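Local structure of probable sulfate-binding lipoprotein SubI (Mycobacterium tuberculosis, 6DDN) at residues 217-222 and 237-242; 224-229 and 246-251; 242-245 and 251-254; 293-298 and 307-312. The protein probably binds sulfate outside the cytoplasmic membrane, as a lipid-anchored carrier that hands the ion over for import. All blocks are in the same frame, centred on the assembly; numbering follows the deposited sequence.

Contact 1 (217-222 and 237-242). With SO4 (sulfate ion), chain C.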
loop_
_atom_site.group_PDB
_atom_site.type_symbol
_atom_site.label_atom_id
_atom_site.label_comp_id
_atom_site.label_asym_id
_atom_site.label_seq_id
_atom_site.Cartn_x
_atom_site.Cartn_y
_atom_site.Cartn_z
ATOM N N SER A 217 -5.111 -7.741 -7.541
ATOM C CA SER A 217 -4.833 -6.818 -6.452
ATOM C C SER A 217 -4.157 -7.566 -5.311
ATOM O O SER A 217 -4.141 -8.798 -5.267
ATOM C CB SER A 217 -6.114 -6.130 -5.967
ATOM O OG SER A 217 -7.015 -7.061 -5.391
ATOM N N GLY A 218 -3.593 -6.791 -4.381
ATOM C CA GLY A 218 -2.965 -7.394 -3.215
ATOM C C GLY A 218 -3.941 -8.207 -2.387
ATOM O O GLY A 218 -3.582 -9.245 -1.828
ATOM N N ARG A 219 -5.191 -7.748 -2.302
ATOM C CA ARG A 219 -6.212 -8.512 -1.594
ATOM C C ARG A 219 -6.500 -9.826 -2.307
ATOM O O ARG A 219 -6.578 -10.887 -1.675
ATOM C CB ARG A 219 -7.488 -7.681 -1.453
ATOM C CG ARG A 219 -8.676 -8.446 -0.883
ATOM C CD ARG A 219 -8.359 -9.073 0.472
ATOM N NE ARG A 219 -7.530 -8.204 1.305
ATOM C CZ ARG A 219 -8.007 -7.236 2.081
ATOM N NH1 ARG A 219 -9.312 -7.010 2.133
ATOM N NH2 ARG A 219 -7.176 -6.491 2.799
ATOM N N GLU A 220 -6.662 -9.775 -3.633
ATOM C CA GLU A 220 -6.833 -11.004 -4.400
ATOM C C GLU A 220 -5.614 -11.908 -4.277
ATOM O O GLU A 220 -5.749 -13.138 -4.283
ATOM C CB GLU A 220 -7.107 -10.677 -5.868
ATOM C CG GLU A 220 -8.440 -9.988 -6.118
ATOM C CD GLU A 220 -8.663 -9.669 -7.584
ATOM O OE1 GLU A 220 -7.781 -10.004 -8.404
ATOM O OE2 GLU A 220 -9.715 -9.083 -7.918
ATOM N N ALA A 221 -4.420 -11.323 -4.159
ATOM C CA ALA A 221 -3.223 -12.129 -3.942
ATOM C C ALA A 221 -3.246 -12.789 -2.569
ATOM O O ALA A 221 -2.813 -13.939 -2.420
ATOM C CB ALA A 221 -1.974 -11.265 -4.105
ATOM N N THR A 222 -3.744 -12.074 -1.554
ATOM C CA THR A 222 -3.864 -12.659 -0.222
ATOM C C THR A 222 -4.862 -13.809 -0.217
ATOM O O THR A 222 -4.643 -14.828 0.449
ATOM C CB THR A 222 -4.290 -11.592 0.789
ATOM O OG1 THR A 222 -3.499 -10.411 0.609
ATOM C CG2 THR A 222 -4.115 -12.106 2.212
ATOM N N GLU A 237 2.948 -4.996 4.961
ATOM C CA GLU A 237 3.006 -5.408 6.358
ATOM C C GLU A 237 1.647 -5.265 7.031
ATOM O O GLU A 237 1.300 -6.065 7.907
ATOM C CB GLU A 237 4.064 -4.587 7.096
ATOM C CG GLU A 237 4.362 -5.047 8.508
ATOM C CD GLU A 237 5.073 -3.979 9.316
ATOM O OE1 GLU A 237 4.750 -2.784 9.138
ATOM O OE2 GLU A 237 5.956 -4.332 10.125
ATOM N N ASN A 238 0.863 -4.260 6.634
ATOM C CA ASN A 238 -0.475 -4.118 7.197
ATOM C C ASN A 238 -1.378 -5.263 6.763
ATOM O O ASN A 238 -2.220 -5.726 7.541
ATOM C CB ASN A 238 -1.080 -2.772 6.797
ATOM C CG ASN A 238 -1.004 -2.513 5.304
ATOM O OD1 ASN A 238 -0.142 -1.771 4.836
ATOM N ND2 ASN A 238 -1.923 -3.107 4.551
ATOM N N GLU A 239 -1.212 -5.740 5.527
ATOM C CA GLU A 239 -2.046 -6.835 5.047
ATOM C C GLU A 239 -1.677 -8.146 5.728
ATOM O O GLU A 239 -2.552 -8.976 6.002
ATOM C CB GLU A 239 -1.929 -6.959 3.527
ATOM C CG GLU A 239 -2.717 -8.120 2.929
ATOM C CD GLU A 239 -4.191 -7.808 2.727
ATOM O OE1 GLU A 239 -4.793 -8.379 1.793
ATOM O OE2 GLU A 239 -4.753 -6.999 3.498
ATOM N N ALA A 240 -0.390 -8.351 6.014
ATOM C CA ALA A 240 0.012 -9.532 6.770
ATOM C C ALA A 240 -0.548 -9.487 8.185
ATOM O O ALA A 240 -1.037 -10.500 8.702
ATOM C CB ALA A 240 1.536 -9.648 6.797
ATOM N N ILE A 241 -0.490 -8.315 8.823
ATOM C CA ILE A 241 -1.030 -8.164 10.171
ATOM C C ILE A 241 -2.531 -8.418 10.175
ATOM O O ILE A 241 -3.059 -9.098 11.064
ATOM C CB ILE A 241 -0.687 -6.769 10.725
ATOM C CG1 ILE A 241 0.813 -6.659 11.000
ATOM C CG2 ILE A 241 -1.482 -6.480 11.987
ATOM C CD1 ILE A 241 1.283 -5.247 11.252
ATOM N N ALA A 242 -3.241 -7.885 9.180
ATOM C CA ALA A 242 -4.688 -8.061 9.134
ATOM C C ALA A 242 -5.060 -9.509 8.845
ATOM O O ALA A 242 -6.031 -10.029 9.406
ATOM C CB ALA A 242 -5.296 -7.129 8.087
HETATM S S SO4 C . -3.531 -2.899 -4.436
HETATM O O1 SO4 C . -4.804 -2.200 -4.586
HETATM O O2 SO4 C . -3.314 -3.206 -3.024
HETATM O O3 SO4 C . -3.552 -4.141 -5.201
HETATM O O4 SO4 C . -2.453 -2.049 -4.927
#
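R219 and E239 join helices 218-227 and 237-245 through a side-on salt bridge. R219 NE donates to E239 OE1 over 2.8 Å and R219 NH2 to E239 OE2 over 2.6 Å, so each carboxylate oxygen takes one N-H. Both oxygens use their syn lone pairs, and the guanidinium and carboxylate planes lie only 14° apart, which fixes the rotation of both groups. Arginine suits the place because its NE and NH2 match the spacing of a carboxylate; its chain bends at chi2 and chi3 to turn that edge toward E239. Glutamate is long enough to span the 11.3 Å between the axes of segments 218-222 and 237-242 at their closest, with CG anti to the backbone N (chi1 177°) and a bend at chi2 (82°).

One turn on from R219, T222 OG1 of the same helix sits 2.7 Å from E239 OE1 and equally near G218 O, one turn back; its single proton could serve either oxygen.

S217 is the N-cap of helix 218-227: its OG accepts from E220 N at 3.3 Å. Just beyond, G218 N donates to sulfate O3 at 2.8 Å, and the ion is also bound by S175, S177, Y236 and A60. With no side chain, glycine brings its backbone N-H close to the anion. V61 packs against both R219 and E239.

The buried carboxylate is thus probably ionised and balanced by arginine, while the sulfate, at the helix start, meets a backbone N-H and probably gains from the helix dipole, as in other sulfate-binding proteins.

Contact 2 (224-229 and 246-251)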
loop_
_atom_site.group_PDB
_atom_site.type_symbol
_atom_site.label_atom_id
_atom_site.label_comp_id
_atom_site.label_asym_id
_atom_site.label_seq_id
_atom_site.Cartn_x
_atom_site.Cartn_y
_atom_site.Cartn_z
ATOM N N VAL A 224 -5.913 -15.947 -2.747
ATOM C CA VAL A 224 -5.440 -17.169 -3.386
ATOM C C VAL A 224 -4.275 -17.773 -2.611
ATOM O O VAL A 224 -4.055 -18.989 -2.660
ATOM C CB VAL A 224 -5.070 -16.899 -4.857
ATOM C CG1 VAL A 224 -3.689 -16.269 -4.968
ATOM C CG2 VAL A 224 -5.145 -18.189 -5.665
ATOM N N PHE A 225 -3.521 -16.953 -1.876
ATOM C CA PHE A 225 -2.455 -17.505 -1.047
ATOM C C PHE A 225 -3.026 -18.222 0.168
ATOM O O PHE A 225 -2.527 -19.284 0.561
ATOM C CB PHE A 225 -1.487 -16.403 -0.617
ATOM C CG PHE A 225 -0.362 -16.896 0.249
ATOM C CD1 PHE A 225 0.789 -17.417 -0.320
ATOM C CD2 PHE A 225 -0.458 -16.845 1.631
ATOM C CE1 PHE A 225 1.821 -17.877 0.472
ATOM C CE2 PHE A 225 0.569 -17.304 2.429
ATOM C CZ PHE A 225 1.710 -17.821 1.849
ATOM N N VAL A 226 -4.070 -17.655 0.776
ATOM C CA VAL A 226 -4.699 -18.289 1.932
ATOM C C VAL A 226 -5.296 -19.635 1.540
ATOM O O VAL A 226 -5.178 -20.620 2.280
ATOM C CB VAL A 226 -5.757 -17.349 2.543
ATOM C CG1 VAL A 226 -6.848 -18.145 3.240
ATOM C CG2 VAL A 226 -5.102 -16.376 3.514
ATOM N N GLN A 227 -5.926 -19.705 0.365
ATOM C CA GLN A 227 -6.497 -20.968 -0.085
ATOM C C GLN A 227 -5.440 -22.023 -0.385
ATOM O O GLN A 227 -5.783 -23.205 -0.464
ATOM C CB GLN A 227 -7.379 -20.754 -1.317
ATOM C CG GLN A 227 -8.833 -20.429 -0.987
ATOM C CD GLN A 227 -9.687 -21.674 -0.773
ATOM O OE1 GLN A 227 -10.547 -21.993 -1.594
ATOM N NE2 GLN A 227 -9.466 -22.371 0.341
ATOM N N GLY A 228 -4.175 -21.641 -0.545
ATOM C CA GLY A 228 -3.115 -22.628 -0.607
ATOM C C GLY A 228 -2.167 -22.523 -1.784
ATOM O O GLY A 228 -1.325 -23.406 -1.979
ATOM N N SER A 229 -2.275 -21.459 -2.572
ATOM C CA SER A 229 -1.424 -21.284 -3.741
ATOM C C SER A 229 -0.179 -20.486 -3.371
ATOM O O SER A 229 -0.277 -19.407 -2.779
ATOM C CB SER A 229 -2.188 -20.582 -4.864
ATOM O OG SER A 229 -3.334 -21.326 -5.240
ATOM N N ALA A 246 -7.075 -12.268 11.403
ATOM C CA ALA A 246 -8.294 -12.965 11.020
ATOM C C ALA A 246 -8.227 -14.461 11.299
ATOM O O ALA A 246 -9.081 -15.206 10.809
ATOM C CB ALA A 246 -8.597 -12.722 9.539
ATOM N N GLY A 247 -7.237 -14.915 12.065
ATOM C CA GLY A 247 -7.092 -16.321 12.375
ATOM C C GLY A 247 -6.574 -17.180 11.245
ATOM O O GLY A 247 -6.687 -18.409 11.323
ATOM N N LYS A 248 -6.015 -16.581 10.196
ATOM C CA LYS A 248 -5.495 -17.386 9.102
ATOM C C LYS A 248 -4.080 -17.863 9.429
ATOM O O LYS A 248 -3.257 -17.082 9.915
ATOM C CB LYS A 248 -5.496 -16.590 7.798
ATOM C CG LYS A 248 -6.887 -16.359 7.218
ATOM C CD LYS A 248 -7.832 -17.511 7.547
ATOM C CE LYS A 248 -9.086 -17.481 6.684
ATOM N NZ LYS A 248 -9.163 -18.658 5.773
ATOM N N PRO A 249 -3.773 -19.135 9.175
ATOM C CA PRO A 249 -2.489 -19.718 9.617
ATOM C C PRO A 249 -1.313 -19.258 8.764
ATOM O O PRO A 249 -0.734 -19.996 7.959
ATOM C CB PRO A 249 -2.758 -21.221 9.499
ATOM C CG PRO A 249 -3.695 -21.323 8.351
ATOM C CD PRO A 249 -4.583 -20.102 8.416
ATOM N N VAL A 250 -0.941 -17.990 8.944
ATOM C CA VAL A 250 0.198 -17.396 8.256
ATOM C C VAL A 250 0.972 -16.538 9.247
ATOM O O VAL A 250 0.467 -16.159 10.305
ATOM C CB VAL A 250 -0.231 -16.545 7.040
ATOM C CG1 VAL A 250 -0.843 -17.421 5.953
ATOM C CG2 VAL A 250 -1.207 -15.467 7.473
ATOM N N GLN A 251 2.224 -16.251 8.897
ATOM C CA GLN A 251 3.017 -15.237 9.577
ATOM C C GLN A 251 3.802 -14.475 8.517
ATOM O O GLN A 251 3.644 -14.710 7.315
ATOM C CB GLN A 251 3.930 -15.849 10.647
ATOM C CG GLN A 251 4.429 -17.246 10.339
ATOM C CD GLN A 251 4.981 -17.945 11.566
ATOM O OE1 GLN A 251 4.229 -18.369 12.444
ATOM N NE2 GLN A 251 6.303 -18.063 11.636
#
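F225 and V226, neighbours near the end of helix 218-227, meet V250 and K248 respectively. CG1 of V250 approaches the edge of the F225 ring, near its plane, and lies 3.8 Å from CE2. Next to this apolar pair, K248 passes crosswise over V226, its CG 4.1 Å from CG2 of V226, and bends at chi2 and chi4 to bring NZ to 3.5 Å from V226 CG1. Lysine suits this exposed margin, since its methylenes can pack on valine while the ammonium can probably still reach solvent.

Further out, F225 is held by R147, which makes a cation-pi contact with the ring and a hydrogen bond to the carbonyl O of F225. T243 of helix 237-245 touches V226, K248 and V250, filling in between the two segments. Helix 218-227 closes in a Schellman motif at G228, whose positive phi suits glycine, and P249 centres an inverse gamma turn that leads into strand 250-253. Here the end of one helix packs against the turn where helix 237-245 gives way to a strand of the central sheet, packing of the alpha/beta kind found in periplasmic solute-binding proteins.

Contact 3 (242-245 and 251-254); sequences ATER and QHVT
The polar part of this contact is a histidine-carboxylate hydrogen bond between H252 and E244. ND1 of H252 donates to OE2 of E244 over 2.7 Å at 176°, almost straight. The acceptor lies within the imidazole plane, using its syn lone pair, and carboxylate and ring are only 7° from coplanar. E244 OE1 remains 3.3 Å from the same ND1 of H252. Histidine suits the position: with CG between the backbone N and the carbonyl carbon (chi1 68°), ND1, the ring nitrogen nearer the backbone, faces the helix. Glutamate supplies the reach, its chain bent at chi2.

Helix 237-245 and strand 250-253 are consecutive elements of the alpha/beta fold, joined by the short loop 246-249, and the strand runs antiparallel to strand 138-147 through backbone bonds of Q251 with V146 and V253 with F144. The carboxylate therefore ties the last turn of the helix to a sheet strand.

Van der Waals contact is made mainly by the same glutamate. Its OE2 comes within 3.1 Å of Q251 CA. Q251 CB still lies 4.2 Å from E244 OE2, although the bond to CB points away from the helix; the side chain touches V146, while H252 rests against T143 of the neighbouring strand.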
loop_
_atom_site.group_PDB
_atom_site.type_symbol
_atom_site.label_atom_id
_atom_site.label_comp_id
_atom_site.label_asym_id
_atom_site.label_seq_id
_atom_site.Cartn_x
_atom_site.Cartn_y
_atom_site.Cartn_z
ATOM N N ALA A 242 -3.241 -7.885 9.180
ATOM C CA ALA A 242 -4.688 -8.061 9.134
ATOM C C ALA A 242 -5.060 -9.509 8.845
ATOM O O ALA A 242 -6.031 -10.029 9.406
ATOM C CB ALA A 242 -5.296 -7.129 8.087
ATOM N N THR A 243 -4.300 -10.176 7.975
ATOM C CA THR A 243 -4.586 -11.572 7.660
ATOM C C THR A 243 -4.314 -12.470 8.862
ATOM O O THR A 243 -5.129 -13.338 9.196
ATOM C CB THR A 243 -3.758 -12.020 6.454
ATOM O OG1 THR A 243 -3.975 -11.118 5.362
ATOM C CG2 THR A 243 -4.157 -13.424 6.031
ATOM N N GLU A 244 -3.165 -12.278 9.517
ATOM C CA GLU A 244 -2.857 -13.016 10.738
ATOM C C GLU A 244 -3.973 -12.874 11.763
ATOM O O GLU A 244 -4.410 -13.858 12.371
ATOM C CB GLU A 244 -1.545 -12.507 11.334
ATOM C CG GLU A 244 -0.301 -13.190 10.831
ATOM C CD GLU A 244 0.855 -12.222 10.693
ATOM O OE1 GLU A 244 0.906 -11.246 11.471
ATOM O OE2 GLU A 244 1.709 -12.430 9.807
ATOM N N ARG A 245 -4.442 -11.642 11.969
ATOM C CA ARG A 245 -5.445 -11.371 12.989
ATOM C C ARG A 245 -6.792 -11.999 12.673
ATOM O O ARG A 245 -7.585 -12.227 13.592
ATOM C CB ARG A 245 -5.614 -9.867 13.163
ATOM C CG ARG A 245 -4.493 -9.208 13.922
ATOM C CD ARG A 245 -4.751 -7.727 14.021
ATOM N NE ARG A 245 -3.801 -7.058 14.898
ATOM C CZ ARG A 245 -3.554 -5.754 14.854
ATOM N NH1 ARG A 245 -4.188 -4.991 13.974
ATOM N NH2 ARG A 245 -2.677 -5.213 15.686
ATOM N N GLN A 251 2.224 -16.251 8.897
ATOM C CA GLN A 251 3.017 -15.237 9.577
ATOM C C GLN A 251 3.802 -14.475 8.517
ATOM O O GLN A 251 3.644 -14.710 7.315
ATOM C CB GLN A 251 3.930 -15.849 10.647
ATOM C CG GLN A 251 4.429 -17.246 10.339
ATOM C CD GLN A 251 4.981 -17.945 11.566
ATOM O OE1 GLN A 251 4.229 -18.369 12.444
ATOM N NE2 GLN A 251 6.303 -18.063 11.636
ATOM N N HIS A 252 4.646 -13.542 8.953
ATOM C CA HIS A 252 5.405 -12.748 8.000
ATOM C C HIS A 252 6.803 -12.456 8.522
ATOM O O HIS A 252 7.000 -12.230 9.719
ATOM C CB HIS A 252 4.685 -11.434 7.655
ATOM C CG HIS A 252 4.617 -10.457 8.785
ATOM N ND1 HIS A 252 3.660 -10.528 9.775
ATOM C CD2 HIS A 252 5.380 -9.377 9.079
ATOM C CE1 HIS A 252 3.840 -9.538 10.631
ATOM N NE2 HIS A 252 4.878 -8.825 10.232
ATOM N N VAL A 253 7.768 -12.478 7.604
ATOM C CA VAL A 253 9.143 -12.075 7.861
ATOM C C VAL A 253 9.485 -10.963 6.883
ATOM O O VAL A 253 9.245 -11.097 5.677
ATOM C CB VAL A 253 10.129 -13.248 7.706
ATOM C CG1 VAL A 253 11.434 -12.948 8.431
ATOM C CG2 VAL A 253 9.509 -14.541 8.210
ATOM N N THR A 254 10.029 -9.873 7.396
ATOM C CA THR A 254 10.468 -8.806 6.504
ATOM C C THR A 254 11.918 -9.040 6.103
ATOM O O THR A 254 12.765 -9.260 6.976
ATOM C CB THR A 254 10.329 -7.449 7.175
ATOM O OG1 THR A 254 9.019 -7.332 7.743
ATOM C CG2 THR A 254 10.530 -6.333 6.166
#

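Contact 4 (293-298 and 307-312)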
loop_
_atom_site.group_PDB
_atom_site.type_symbol
_atom_site.label_atom_id
_atom_site.label_comp_id
_atom_site.label_asym_id
_atom_site.label_seq_id
_atom_site.Cartn_x
_atom_site.Cartn_y
_atom_site.Cartn_z
ATOM N N TRP A 293 -4.728 4.151 12.904
ATOM C CA TRP A 293 -4.040 3.503 11.791
ATOM C C TRP A 293 -2.914 2.610 12.297
ATOM O O TRP A 293 -2.779 1.456 11.871
ATOM C CB TRP A 293 -3.491 4.553 10.826
ATOM C CG TRP A 293 -4.522 5.179 9.938
ATOM C CD1 TRP A 293 -5.009 6.450 10.023
ATOM C CD2 TRP A 293 -5.180 4.570 8.821
ATOM N NE1 TRP A 293 -5.935 6.669 9.033
ATOM C CE2 TRP A 293 -6.058 5.530 8.280
ATOM C CE3 TRP A 293 -5.114 3.305 8.227
ATOM C CZ2 TRP A 293 -6.867 5.266 7.174
ATOM C CZ3 TRP A 293 -5.914 3.047 7.125
ATOM C CH2 TRP A 293 -6.782 4.021 6.615
ATOM N N ALA A 294 -2.094 3.135 13.212
ATOM C CA ALA A 294 -1.024 2.341 13.802
ATOM C C ALA A 294 -1.577 1.076 14.442
ATOM O O ALA A 294 -1.091 -0.030 14.181
ATOM C CB ALA A 294 -0.257 3.178 14.825
ATOM N N GLN A 295 -2.618 1.221 15.268
ATOM C CA GLN A 295 -3.232 0.062 15.910
ATOM C C GLN A 295 -3.790 -0.919 14.887
ATOM O O GLN A 295 -3.871 -2.122 15.164
ATOM C CB GLN A 295 -4.332 0.522 16.866
ATOM C CG GLN A 295 -3.804 1.232 18.102
ATOM C CD GLN A 295 -4.819 2.172 18.718
ATOM O OE1 GLN A 295 -6.019 2.071 18.462
ATOM N NE2 GLN A 295 -4.337 3.098 19.537
ATOM N N ALA A 296 -4.172 -0.432 13.706
ATOM C CA ALA A 296 -4.661 -1.288 12.634
ATOM C C ALA A 296 -3.541 -1.940 11.831
ATOM O O ALA A 296 -3.830 -2.738 10.935
ATOM C CB ALA A 296 -5.568 -0.488 11.694
ATOM N N GLY A 297 -2.283 -1.626 12.121
ATOM C CA GLY A 297 -1.168 -2.222 11.420
ATOM C C GLY A 297 -0.556 -1.375 10.329
ATOM O O GLY A 297 0.334 -1.860 9.622
ATOM N N PHE A 298 -0.999 -0.134 10.166
ATOM C CA PHE A 298 -0.452 0.771 9.164
ATOM C C PHE A 298 0.510 1.736 9.844
ATOM O O PHE A 298 0.188 2.304 10.894
ATOM C CB PHE A 298 -1.566 1.540 8.450
ATOM C CG PHE A 298 -2.588 0.657 7.784
ATOM C CD1 PHE A 298 -3.599 0.061 8.521
ATOM C CD2 PHE A 298 -2.543 0.432 6.417
ATOM C CE1 PHE A 298 -4.538 -0.749 7.909
ATOM C CE2 PHE A 298 -3.482 -0.373 5.799
ATOM C CZ PHE A 298 -4.479 -0.967 6.547
ATOM N N ALA A 307 6.831 7.057 16.861
ATOM C CA ALA A 307 7.721 6.710 17.963
ATOM C C ALA A 307 7.027 5.785 18.954
ATOM O O ALA A 307 7.620 4.804 19.420
ATOM C CB ALA A 307 8.211 7.977 18.663
ATOM N N ASP A 308 5.761 6.075 19.276
ATOM C CA ASP A 308 5.026 5.264 20.243
ATOM C C ASP A 308 4.827 3.836 19.752
ATOM O O ASP A 308 4.750 2.907 20.563
ATOM C CB ASP A 308 3.671 5.905 20.544
ATOM C CG ASP A 308 3.802 7.258 21.208
ATOM O OD1 ASP A 308 4.942 7.659 21.518
ATOM O OD2 ASP A 308 2.766 7.924 21.411
ATOM N N PHE A 309 4.737 3.641 18.438
ATOM C CA PHE A 309 4.509 2.324 17.860
ATOM C C PHE A 309 5.755 1.756 17.197
ATOM O O PHE A 309 5.672 0.716 16.534
ATOM C CB PHE A 309 3.354 2.384 16.856
ATOM C CG PHE A 309 2.002 2.450 17.504
ATOM C CD1 PHE A 309 1.484 3.661 17.928
ATOM C CD2 PHE A 309 1.257 1.300 17.704
ATOM C CE1 PHE A 309 0.246 3.727 18.531
ATOM C CE2 PHE A 309 0.017 1.359 18.308
ATOM C CZ PHE A 309 -0.490 2.573 18.722
ATOM N N ALA A 310 6.910 2.407 17.371
ATOM C CA ALA A 310 8.141 1.939 16.740
ATOM C C ALA A 310 8.485 0.517 17.157
ATOM O O ALA A 310 9.124 -0.217 16.394
ATOM C CB ALA A 310 9.296 2.883 17.078
ATOM N N ASP A 311 8.064 0.107 18.351
ATOM C CA ASP A 311 8.356 -1.227 18.849
ATOM C C ASP A 311 7.489 -2.308 18.214
ATOM O O ASP A 311 7.756 -3.494 18.432
ATOM C CB ASP A 311 8.191 -1.254 20.366
ATOM C CG ASP A 311 6.768 -0.980 20.801
ATOM O OD1 ASP A 311 6.315 0.179 20.686
ATOM O OD2 ASP A 311 6.096 -1.931 21.245
ATOM N N LEU A 312 6.457 -1.937 17.449
ATOM C CA LEU A 312 5.690 -2.898 16.667
ATOM C C LEU A 312 5.925 -2.776 15.172
ATOM O O LEU A 312 5.584 -3.703 14.431
ATOM C CB LEU A 312 4.183 -2.752 16.927
ATOM C CG LEU A 312 3.650 -3.103 18.314
ATOM C CD1 LEU A 312 4.383 -4.286 18.932
ATOM C CD2 LEU A 312 3.780 -1.898 19.179
#
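A294 sets its methyl group over the middle of the F309 ring. CB of A294 lies 3.5 Å from the centroid of the F309 ring and only 9° off its normal, a CH-pi contact placed almost centrally: the ring carbons of F309 are all at similar distances from the methyl, the nearest being CG and CD1, both at 3.6 Å. Alanine suits this spot because a bare methyl lets the ring settle flat against the helix. F309 has CG anti to its own carbonyl carbon, beside the backbone N, and chi2 of 84° sets the ring plane nearly perpendicular to the plane of CA, CB and CG, turning a face to the helix.

Q295 meets the far end of the same ring. Its CG lies 3.6 Å from CZ of F309, an oblique approach, and NE2 of Q295 follows at 4.0 Å from that same CZ. Glutamine fits this exposed margin, its CG methylene against the ring and its polar amide carried beyond by an extended chain, the amide plane 44° from the ring.

The two segments take in the ends of successive helices, 287-295 and 303-308, and the residues just after them, with short strand 299-300 between. The first helix ends in a Schellman motif: F298 N bonds back to W293 O, G297 N to A294 O, and G297 has the positive phi that favours glycine.

Behind A294, on the buried side, W293 CE3 lies over one face of F298, toward its rim; W293 also stacks on F138, while its NE1 is held by Q284. F298 in turn meets F138 edge-to-face.

How the contacts relate
Contacts 1, 2 and 3 form one cluster with centres 9 to 10 Å apart. Contacts 1 and 2 both use helix 218-227, contacts 1 and 3 share A242 on helix 237-245, and contacts 2 and 3 share Q251 on strand 250-253; along the chain the segments of contacts 1 and 2 alternate. T243 packs against T222 and V226. Contact 4 follows later, its centre about 17 Å from that of contact 1 and 14 Å from that of contact 3; G297 and F298 pack on N238, and R245 NH1 probably hydrogen-bonds Q295 O. Contacts 1 to 3 join two helices and a sheet strand, contact 4 the ends of two later helices; the sulfate lies at the start of helix 218-227.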